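Local structure of uncharacterized protein (3LMM) at residues 239-244 against 255-260; 266-271 against 304-309; 318-323 against 331-336. The protein is of unknown function but is probably a transcriptional regulator, joining a Schlafen AlbA-type domain to a RecG C-terminal-like region and helix-turn-helix-family segments. All coordinates share one frame; numbering follows the deposited sequence.

Contact 1 (239-244 against 255-260)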
loop_
_atom_site.group_PDB
_atom_site.type_symbol
_atom_site.label_atom_id
_atom_site.label_comp_id
_atom_site.label_asym_id
_atom_site.label_seq_id
_atom_site.Cartn_x
_atom_site.Cartn_y
_atom_site.Cartn_z
ATOM N N ALA A 239 7.358 -9.366 -21.909
ATOM C CA ALA A 239 7.478 -8.911 -20.532
ATOM C C ALA A 239 6.945 -9.964 -19.586
ATOM O O ALA A 239 7.501 -10.190 -18.512
ATOM C CB ALA A 239 6.718 -7.607 -20.349
ATOM N N ILE A 240 5.873 -10.620 -20.011
ATOM C CA ILE A 240 5.235 -11.638 -19.194
ATOM C C ILE A 240 4.544 -12.637 -20.113
ATOM O O ILE A 240 4.060 -12.272 -21.182
ATOM C CB ILE A 240 4.191 -10.969 -18.263
ATOM C CG1 ILE A 240 3.630 -11.962 -17.275
ATOM C CG2 ILE A 240 3.061 -10.362 -19.082
ATOM C CD1 ILE A 240 2.993 -11.299 -16.107
ATOM N N GLU A 241 4.517 -13.903 -19.721
ATOM C CA GLU A 241 3.862 -14.910 -20.553
ATOM C C GLU A 241 3.253 -16.017 -19.704
ATOM O O GLU A 241 3.663 -16.230 -18.569
ATOM C CB GLU A 241 4.864 -15.493 -21.549
ATOM C CG GLU A 241 6.137 -16.007 -20.905
ATOM C CD GLU A 241 7.102 -16.612 -21.906
ATOM O OE1 GLU A 241 7.508 -15.908 -22.863
ATOM O OE2 GLU A 241 7.469 -17.795 -21.729
ATOM N N LEU A 242 2.277 -16.721 -20.264
ATOM C CA LEU A 242 1.596 -17.783 -19.540
ATOM C C LEU A 242 1.819 -19.181 -20.106
ATOM O O LEU A 242 1.896 -19.367 -21.323
ATOM C CB LEU A 242 0.093 -17.492 -19.500
ATOM C CG LEU A 242 -0.856 -18.529 -18.878
ATOM C CD1 LEU A 242 -0.664 -18.581 -17.355
ATOM C CD2 LEU A 242 -2.284 -18.157 -19.221
ATOM N N SER A 243 1.914 -20.155 -19.202
ATOM C CA SER A 243 2.104 -21.562 -19.554
ATOM C C SER A 243 1.158 -22.422 -18.726
ATOM O O SER A 243 1.378 -22.633 -17.537
ATOM C CB SER A 243 3.536 -22.012 -19.269
ATOM O OG SER A 243 4.468 -21.327 -20.082
ATOM N N ILE A 244 0.111 -22.924 -19.370
ATOM C CA ILE A 244 -0.903 -23.764 -18.734
ATOM C C ILE A 244 -0.462 -25.212 -18.595
ATOM O O ILE A 244 -0.207 -25.884 -19.587
ATOM C CB ILE A 244 -2.165 -23.769 -19.567
ATOM C CG1 ILE A 244 -2.707 -22.343 -19.673
ATOM C CG2 ILE A 244 -3.163 -24.762 -18.989
ATOM C CD1 ILE A 244 -3.684 -22.171 -20.805
ATOM N N ARG A 255 0.477 -22.569 -24.067
ATOM C CA ARG A 255 1.094 -21.352 -23.578
ATOM C C ARG A 255 0.661 -20.146 -24.391
ATOM O O ARG A 255 0.421 -20.251 -25.593
ATOM C CB ARG A 255 2.618 -21.493 -23.612
ATOM C CG ARG A 255 3.153 -21.992 -24.940
ATOM C CD ARG A 255 4.676 -21.941 -24.987
ATOM N NE ARG A 255 5.351 -22.945 -24.158
ATOM C CZ ARG A 255 5.532 -24.219 -24.506
ATOM N NH1 ARG A 255 6.163 -25.050 -23.682
ATOM N NH2 ARG A 255 5.083 -24.664 -25.675
ATOM N N VAL A 256 0.538 -19.004 -23.724
ATOM C CA VAL A 256 0.145 -17.771 -24.392
ATOM C C VAL A 256 1.226 -16.722 -24.157
ATOM O O VAL A 256 1.410 -16.252 -23.040
ATOM C CB VAL A 256 -1.233 -17.266 -23.881
ATOM C CG1 VAL A 256 -1.295 -17.367 -22.385
ATOM C CG2 VAL A 256 -1.469 -15.832 -24.334
ATOM N N VAL A 257 1.943 -16.379 -25.224
ATOM C CA VAL A 257 3.037 -15.411 -25.174
ATOM C C VAL A 257 2.702 -14.160 -25.994
ATOM O O VAL A 257 2.603 -14.219 -27.217
ATOM C CB VAL A 257 4.360 -16.042 -25.729
ATOM C CG1 VAL A 257 4.919 -17.053 -24.753
ATOM C CG2 VAL A 257 4.092 -16.736 -27.063
ATOM N N PRO A 258 2.528 -13.006 -25.326
ATOM C CA PRO A 258 2.204 -11.761 -26.029
ATOM C C PRO A 258 3.280 -11.324 -27.021
ATOM O O PRO A 258 4.467 -11.576 -26.812
ATOM C CB PRO A 258 2.026 -10.761 -24.890
ATOM C CG PRO A 258 2.972 -11.261 -23.864
ATOM C CD PRO A 258 2.723 -12.751 -23.888
ATOM N N GLU A 259 2.856 -10.666 -28.098
ATOM C CA GLU A 259 3.785 -10.200 -29.131
ATOM C C GLU A 259 4.703 -9.102 -28.593
ATOM O O GLU A 259 4.231 -8.119 -28.023
ATOM C CB GLU A 259 3.015 -9.672 -30.351
ATOM C CG GLU A 259 2.114 -10.702 -31.033
ATOM C CD GLU A 259 0.693 -10.698 -30.488
ATOM O OE1 GLU A 259 0.524 -10.672 -29.243
ATOM O OE2 GLU A 259 -0.256 -10.744 -31.307
ATOM N N PRO A 260 6.028 -9.245 -28.787
ATOM C CA PRO A 260 7.016 -8.269 -28.316
ATOM C C PRO A 260 6.832 -6.812 -28.744
ATOM O O PRO A 260 7.351 -5.914 -28.085
ATOM C CB PRO A 260 8.331 -8.841 -28.828
ATOM C CG PRO A 260 7.914 -9.545 -30.074
ATOM C CD PRO A 260 6.686 -10.275 -29.609
#

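Contact 2 (266-271 against 304-309)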
loop_
_atom_site.group_PDB
_atom_site.type_symbol
_atom_site.label_atom_id
_atom_site.label_comp_id
_atom_site.label_asym_id
_atom_site.label_seq_id
_atom_site.Cartn_x
_atom_site.Cartn_y
_atom_site.Cartn_z
ATOM N N GLU A 266 -0.267 -3.295 -22.967
ATOM C CA GLU A 266 -0.855 -4.189 -23.946
ATOM C C GLU A 266 -0.552 -5.615 -23.529
ATOM O O GLU A 266 -1.433 -6.480 -23.529
ATOM C CB GLU A 266 -0.276 -3.903 -25.325
ATOM C CG GLU A 266 -0.809 -2.625 -25.921
ATOM C CD GLU A 266 -0.106 -2.242 -27.199
ATOM O OE1 GLU A 266 1.040 -1.737 -27.127
ATOM O OE2 GLU A 266 -0.694 -2.449 -28.283
ATOM N N GLN A 267 0.697 -5.860 -23.157
ATOM C CA GLN A 267 1.066 -7.190 -22.735
ATOM C C GLN A 267 0.336 -7.573 -21.464
ATOM O O GLN A 267 -0.113 -8.707 -21.329
ATOM C CB GLN A 267 2.579 -7.289 -22.563
ATOM C CG GLN A 267 3.300 -7.457 -23.888
ATOM C CD GLN A 267 4.790 -7.648 -23.712
ATOM O OE1 GLN A 267 5.239 -8.522 -22.963
ATOM N NE2 GLN A 267 5.572 -6.836 -24.416
ATOM N N LEU A 268 0.192 -6.639 -20.534
ATOM C CA LEU A 268 -0.520 -6.958 -19.294
ATOM C C LEU A 268 -1.947 -7.383 -19.633
ATOM O O LEU A 268 -2.416 -8.437 -19.201
ATOM C CB LEU A 268 -0.583 -5.749 -18.368
ATOM C CG LEU A 268 -1.512 -5.977 -17.177
ATOM C CD1 LEU A 268 -0.750 -6.597 -16.005
ATOM C CD2 LEU A 268 -2.112 -4.637 -16.768
ATOM N N ASP A 269 -2.627 -6.547 -20.412
ATOM C CA ASP A 269 -3.981 -6.846 -20.812
ATOM C C ASP A 269 -4.058 -8.219 -21.477
ATOM O O ASP A 269 -4.871 -9.057 -21.094
ATOM C CB ASP A 269 -4.504 -5.784 -21.776
ATOM C CG ASP A 269 -5.893 -6.109 -22.281
ATOM O OD1 ASP A 269 -6.802 -6.252 -21.424
ATOM O OD2 ASP A 269 -6.076 -6.219 -23.518
ATOM N N TYR A 270 -3.208 -8.446 -22.470
ATOM C CA TYR A 270 -3.205 -9.705 -23.191
ATOM C C TYR A 270 -3.143 -10.890 -22.236
ATOM O O TYR A 270 -3.817 -11.892 -22.453
ATOM C CB TYR A 270 -2.023 -9.748 -24.150
ATOM C CG TYR A 270 -2.113 -10.828 -25.203
ATOM C CD1 TYR A 270 -2.989 -10.712 -26.281
ATOM C CD2 TYR A 270 -1.303 -11.958 -25.136
ATOM C CE1 TYR A 270 -3.051 -11.699 -27.269
ATOM C CE2 TYR A 270 -1.359 -12.947 -26.115
ATOM C CZ TYR A 270 -2.232 -12.811 -27.177
ATOM O OH TYR A 270 -2.273 -13.792 -28.140
ATOM N N LEU A 271 -2.341 -10.781 -21.180
ATOM C CA LEU A 271 -2.229 -11.866 -20.209
ATOM C C LEU A 271 -3.513 -11.967 -19.379
ATOM O O LEU A 271 -4.061 -13.056 -19.204
ATOM C CB LEU A 271 -1.029 -11.625 -19.295
ATOM C CG LEU A 271 -0.066 -12.806 -19.195
ATOM C CD1 LEU A 271 -0.789 -13.984 -18.607
ATOM C CD2 LEU A 271 0.482 -13.145 -20.580
ATOM N N ALA A 304 -1.769 -10.055 -8.053
ATOM C CA ALA A 304 -0.490 -10.762 -8.193
ATOM C C ALA A 304 0.215 -10.368 -9.487
ATOM O O ALA A 304 1.440 -10.301 -9.542
ATOM C CB ALA A 304 -0.732 -12.271 -8.179
HETATM N N MSE A 305 -0.588 -10.110 -10.516
HETATM C CA MSE A 305 -0.107 -9.725 -11.837
HETATM C C MSE A 305 0.518 -8.345 -11.819
HETATM O O MSE A 305 1.691 -8.176 -12.143
HETATM C CB MSE A 305 -1.257 -9.711 -12.836
HETATM C CG MSE A 305 -1.842 -11.073 -13.148
HETATM SE SE MSE A 305 -0.724 -12.148 -14.312
HETATM C CE MSE A 305 -1.608 -11.756 -16.001
ATOM N N LEU A 306 -0.280 -7.348 -11.462
ATOM C CA LEU A 306 0.227 -5.993 -11.407
ATOM C C LEU A 306 1.436 -5.927 -10.497
ATOM O O LEU A 306 2.391 -5.209 -10.767
ATOM C CB LEU A 306 -0.843 -5.047 -10.883
ATOM C CG LEU A 306 -2.038 -4.939 -11.800
ATOM C CD1 LEU A 306 -3.119 -4.146 -11.124
ATOM C CD2 LEU A 306 -1.623 -4.294 -13.114
ATOM N N ASN A 307 1.400 -6.691 -9.417
ATOM C CA ASN A 307 2.495 -6.658 -8.485
ATOM C C ASN A 307 3.827 -6.979 -9.114
ATOM O O ASN A 307 4.817 -6.284 -8.869
ATOM C CB ASN A 307 2.216 -7.576 -7.309
ATOM C CG ASN A 307 2.308 -6.842 -5.991
ATOM O OD1 ASN A 307 1.754 -5.742 -5.838
ATOM N ND2 ASN A 307 3.009 -7.442 -5.024
ATOM N N ALA A 308 3.862 -8.025 -9.926
ATOM C CA ALA A 308 5.092 -8.410 -10.609
ATOM C C ALA A 308 5.415 -7.350 -11.664
ATOM O O ALA A 308 6.528 -6.841 -11.725
ATOM C CB ALA A 308 4.904 -9.766 -11.266
HETATM N N MSE A 309 4.414 -7.011 -12.471
HETATM C CA MSE A 309 4.546 -6.025 -13.537
HETATM C C MSE A 309 5.131 -4.699 -13.060
HETATM O O MSE A 309 5.643 -3.915 -13.856
HETATM C CB MSE A 309 3.171 -5.774 -14.145
HETATM C CG MSE A 309 3.181 -5.396 -15.593
HETATM SE SE MSE A 309 3.816 -6.860 -16.631
HETATM C CE MSE A 309 4.198 -5.838 -18.241
#

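Contact 3 (318-323 against 331-336)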
loop_
_atom_site.group_PDB
_atom_site.type_symbol
_atom_site.label_atom_id
_atom_site.label_comp_id
_atom_site.label_asym_id
_atom_site.label_seq_id
_atom_site.Cartn_x
_atom_site.Cartn_y
_atom_site.Cartn_z
ATOM N N GLU A 318 14.731 -12.308 -19.165
ATOM C CA GLU A 318 13.687 -13.284 -18.901
ATOM C C GLU A 318 12.353 -12.662 -18.450
ATOM O O GLU A 318 12.308 -11.823 -17.557
ATOM C CB GLU A 318 14.211 -14.338 -17.897
ATOM C CG GLU A 318 14.966 -13.833 -16.636
ATOM C CD GLU A 318 16.477 -13.610 -16.817
ATOM O OE1 GLU A 318 16.880 -12.506 -17.251
ATOM O OE2 GLU A 318 17.255 -14.548 -16.516
ATOM N N PRO A 319 11.244 -13.065 -19.091
ATOM C CA PRO A 319 9.909 -12.550 -18.772
ATOM C C PRO A 319 9.354 -13.087 -17.469
ATOM O O PRO A 319 9.845 -14.075 -16.925
ATOM C CB PRO A 319 9.060 -13.014 -19.954
ATOM C CG PRO A 319 10.069 -13.324 -21.033
ATOM C CD PRO A 319 11.183 -13.949 -20.260
ATOM N N ILE A 320 8.327 -12.416 -16.967
ATOM C CA ILE A 320 7.667 -12.858 -15.759
ATOM C C ILE A 320 7.082 -14.184 -16.215
ATOM O O ILE A 320 6.332 -14.233 -17.197
ATOM C CB ILE A 320 6.510 -11.910 -15.364
ATOM C CG1 ILE A 320 7.058 -10.508 -15.064
ATOM C CG2 ILE A 320 5.763 -12.469 -14.170
ATOM C CD1 ILE A 320 5.987 -9.435 -14.873
ATOM N N ASP A 321 7.449 -15.255 -15.525
ATOM C CA ASP A 321 6.960 -16.584 -15.858
ATOM C C ASP A 321 5.736 -16.849 -15.007
ATOM O O ASP A 321 5.845 -16.959 -13.784
ATOM C CB ASP A 321 8.041 -17.634 -15.546
ATOM C CG ASP A 321 7.597 -19.057 -15.852
ATOM O OD1 ASP A 321 8.360 -20.011 -15.550
ATOM O OD2 ASP A 321 6.485 -19.226 -16.399
ATOM N N VAL A 322 4.571 -16.912 -15.642
ATOM C CA VAL A 322 3.344 -17.215 -14.915
ATOM C C VAL A 322 2.788 -18.513 -15.464
ATOM O O VAL A 322 2.568 -18.635 -16.666
ATOM C CB VAL A 322 2.256 -16.065 -15.009
ATOM C CG1 VAL A 322 2.169 -15.511 -16.406
ATOM C CG2 VAL A 322 0.895 -16.601 -14.572
ATOM N N ARG A 323 2.618 -19.497 -14.585
ATOM C CA ARG A 323 2.066 -20.776 -14.997
ATOM C C ARG A 323 0.814 -21.070 -14.193
ATOM O O ARG A 323 0.679 -20.636 -13.051
ATOM C CB ARG A 323 3.079 -21.928 -14.853
ATOM C CG ARG A 323 3.824 -22.016 -13.541
ATOM C CD ARG A 323 5.076 -21.154 -13.565
ATOM N NE ARG A 323 6.112 -21.637 -14.484
ATOM C CZ ARG A 323 6.801 -22.763 -14.320
ATOM N NH1 ARG A 323 6.567 -23.545 -13.269
ATOM N NH2 ARG A 323 7.737 -23.091 -15.202
ATOM N N LEU A 331 -2.085 -21.002 -9.322
ATOM C CA LEU A 331 -1.395 -20.121 -10.244
ATOM C C LEU A 331 -0.088 -19.661 -9.640
ATOM O O LEU A 331 -0.058 -19.130 -8.531
ATOM C CB LEU A 331 -2.243 -18.894 -10.581
ATOM C CG LEU A 331 -1.499 -17.717 -11.244
ATOM C CD1 LEU A 331 -2.381 -17.024 -12.272
ATOM C CD2 LEU A 331 -1.066 -16.739 -10.189
ATOM N N ILE A 332 1.000 -19.859 -10.370
ATOM C CA ILE A 332 2.298 -19.449 -9.873
ATOM C C ILE A 332 2.800 -18.286 -10.706
ATOM O O ILE A 332 2.638 -18.266 -11.928
ATOM C CB ILE A 332 3.296 -20.592 -9.957
ATOM C CG1 ILE A 332 2.609 -21.905 -9.601
ATOM C CG2 ILE A 332 4.417 -20.348 -8.983
ATOM C CD1 ILE A 332 3.477 -23.102 -9.785
ATOM N N VAL A 333 3.404 -17.311 -10.037
ATOM C CA VAL A 333 3.941 -16.141 -10.723
ATOM C C VAL A 333 5.396 -15.887 -10.329
ATOM O O VAL A 333 5.672 -15.298 -9.283
ATOM C CB VAL A 333 3.120 -14.873 -10.414
ATOM C CG1 VAL A 333 3.781 -13.656 -11.048
ATOM C CG2 VAL A 333 1.711 -15.036 -10.938
ATOM N N ARG A 334 6.312 -16.336 -11.184
ATOM C CA ARG A 334 7.743 -16.169 -10.974
ATOM C C ARG A 334 8.186 -14.861 -11.610
ATOM O O ARG A 334 7.966 -14.650 -12.800
ATOM C CB ARG A 334 8.509 -17.315 -11.628
ATOM C CG ARG A 334 8.383 -18.658 -10.939
ATOM C CD ARG A 334 8.602 -19.795 -11.933
ATOM N NE ARG A 334 8.755 -21.088 -11.273
ATOM C CZ ARG A 334 9.866 -21.477 -10.655
ATOM N NH1 ARG A 334 10.926 -20.675 -10.619
ATOM N NH2 ARG A 334 9.917 -22.665 -10.062
ATOM N N SER A 335 8.810 -13.986 -10.828
ATOM C CA SER A 335 9.286 -12.707 -11.354
ATOM C C SER A 335 10.790 -12.508 -11.207
ATOM O O SER A 335 11.357 -12.706 -10.130
ATOM C CB SER A 335 8.560 -11.557 -10.672
ATOM O OG SER A 335 7.199 -11.543 -11.033
ATOM N N PRO A 336 11.454 -12.087 -12.293
ATOM C CA PRO A 336 12.900 -11.871 -12.240
ATOM C C PRO A 336 13.296 -10.840 -11.186
ATOM O O PRO A 336 12.730 -9.743 -11.113
ATOM C CB PRO A 336 13.224 -11.415 -13.655
ATOM C CG PRO A 336 11.978 -10.698 -14.064
ATOM C CD PRO A 336 10.909 -11.646 -13.588
#

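Contact 1 (239-244 against 255-260)
Leu242 and Val256 meet because of how each turns at CB: with chi1 at 175° Leu242 carries CG beside its own carbonyl carbon, while Val256 holds CG1 between its backbone N and carbonyl carbon (chi1 44°). That puts Val256 CG1 against the side of the leucine, 3.7 Å from Leu242 CG, with CB and CD2 of the same leucine also touching. The same two residues supply the backbone link. Leu242 N gives a nearly straight hydrogen bond (176°) to Val256 O at 2.9 Å, and Val256 N returns one to Leu242 O at 2.8 Å. This hydrogen-bonded pair belongs to an antiparallel beta hairpin, strands 240-245 and 252-256, at one margin of a six-stranded mixed sheet; strand 240-245 is flanked further in by strand 320-325. Leu242 and Val256 face helix 264-278, where Leu271 and Tyr270 cover them. Ser243 and Arg255, a non-hydrogen-bonded pair, occupy the other face, their CA atoms 4.2 Å apart and Ser243 OG 4.0 Å from Arg255 CB. On that side Glu241 runs alongside Val257, its CB 3.6 Å from Val257 CG1; the chain bows off this methyl at CG and brings the carboxylate back against it. One step further along, Pro258 has no N-H to offer Ile240 O, and the pairing gives way to ring contact: Pro258 CD lies in front of that carbonyl oxygen and 4.1 Å from Glu241 CA.

Contact 2 (266-271 against 304-309)
Helices 266-271 and 304-309 run nearly antiparallel, their N-to-C directions 154° apart, with the axes of these short segments no closer than 11.3 Å. The nearest CA pair is Leu268 and Met309, 7.7 Å apart. No hydrogen bond crosses a gap this wide; long apolar side chains bridge it, and every residue that touches is buried. Leu268 does most of the work. Its CG stands on the far side of CB from the backbone N (chi1 171°), and both methyls at its end touch a single methyl opposite: Leu306 CD2 is 3.7 Å from Leu268 CD2 and 3.8 Å from Leu268 CD1, the two leucines crossing at about a right angle. Leu268 CD1 also meets the shaft of Met309, a selenomethionine, with CG 4.1 Å away. One turn along, selenomethionine Met305 bends at chi2 (-75°) and again at chi3, which carries CE to the flank of Leu271. The methyl touches CB, CG and CD1 there, with Met305 CE 3.7 Å from Leu271 CG. Both helices rest on strand 320-325: Leu271 reaches Val322, while Met309 and Ala308 lie on Ile320. Two helices laid side by side on one face of a mixed sheet make an open-faced alpha/beta sandwich, consistent with the histidine-kinase-like ATPase fold to which the RecG C-terminal family is related.

Contact 3 (318-323 against 331-336)
Val322 and Val333 face each other as a non-hydrogen-bonded pair in the beta hairpin of strands 320-325 and 330-336, two central neighbours of the mixed sheet. Four backbone hydrogen bonds flank them: Asp321 exchanges two with Arg334, and Arg323 two with Ile332. The face bearing the valines is the tightly packed one. Val322 CG2 meets Val333 CG2 at 4.0 Å, and Ile320 CG2, anti to the backbone N, touches Val333 CG1 at 3.9 Å; Ala308 of helix 298-311 covers Ile320, Val333 and Ser335. At the open end of the hairpin, away from its turn, Pro336 folds its ring against Ile320 CA and Glu318 O. The opposite face is more open and largely polar, with Asp321, Arg323 and Arg334 all partly exposed. Asp321 and Arg334 lie side by side, but no N-H of Arg334 points at the carboxylate; its NE has a long, weak ion pair with Glu402 instead. Arg323 curls back at chi2 (-87°) and chi3, laying CG 3.9 Å from Ile332 CB and sending NE to Asp321 in a salt bridge. Asp321 OD2 sits at the edge of the Arg323 guanidinium, 3.1 Å from NE, while Arg334 NE lies over one face of that group, 3.8 Å from Arg323 NH1.

The three contacts belong to one alpha/beta unit of a sheet and the helices on it, their centres about 10 Å from one another. Contact 2 is the core-like one: wholly buried, apolar and with no hydrogen bond across it. Contacts 1 and 3 are both hairpins of the same sheet, joined where strand 240-245 pairs with strand 320-325 through hydrogen bonds such as Ser243 N to Val322 O, but contact 1 lies at the sheet's margin and has two cross-segment hydrogen bonds where contact 3, further in, has four. Each hairpin turns aliphatic side chains to the helices of contact 2 and mostly polar ones the other way; the charged cluster belongs to contact 3. Gln267 ties contact 2 to contact 1 through Ala239 N.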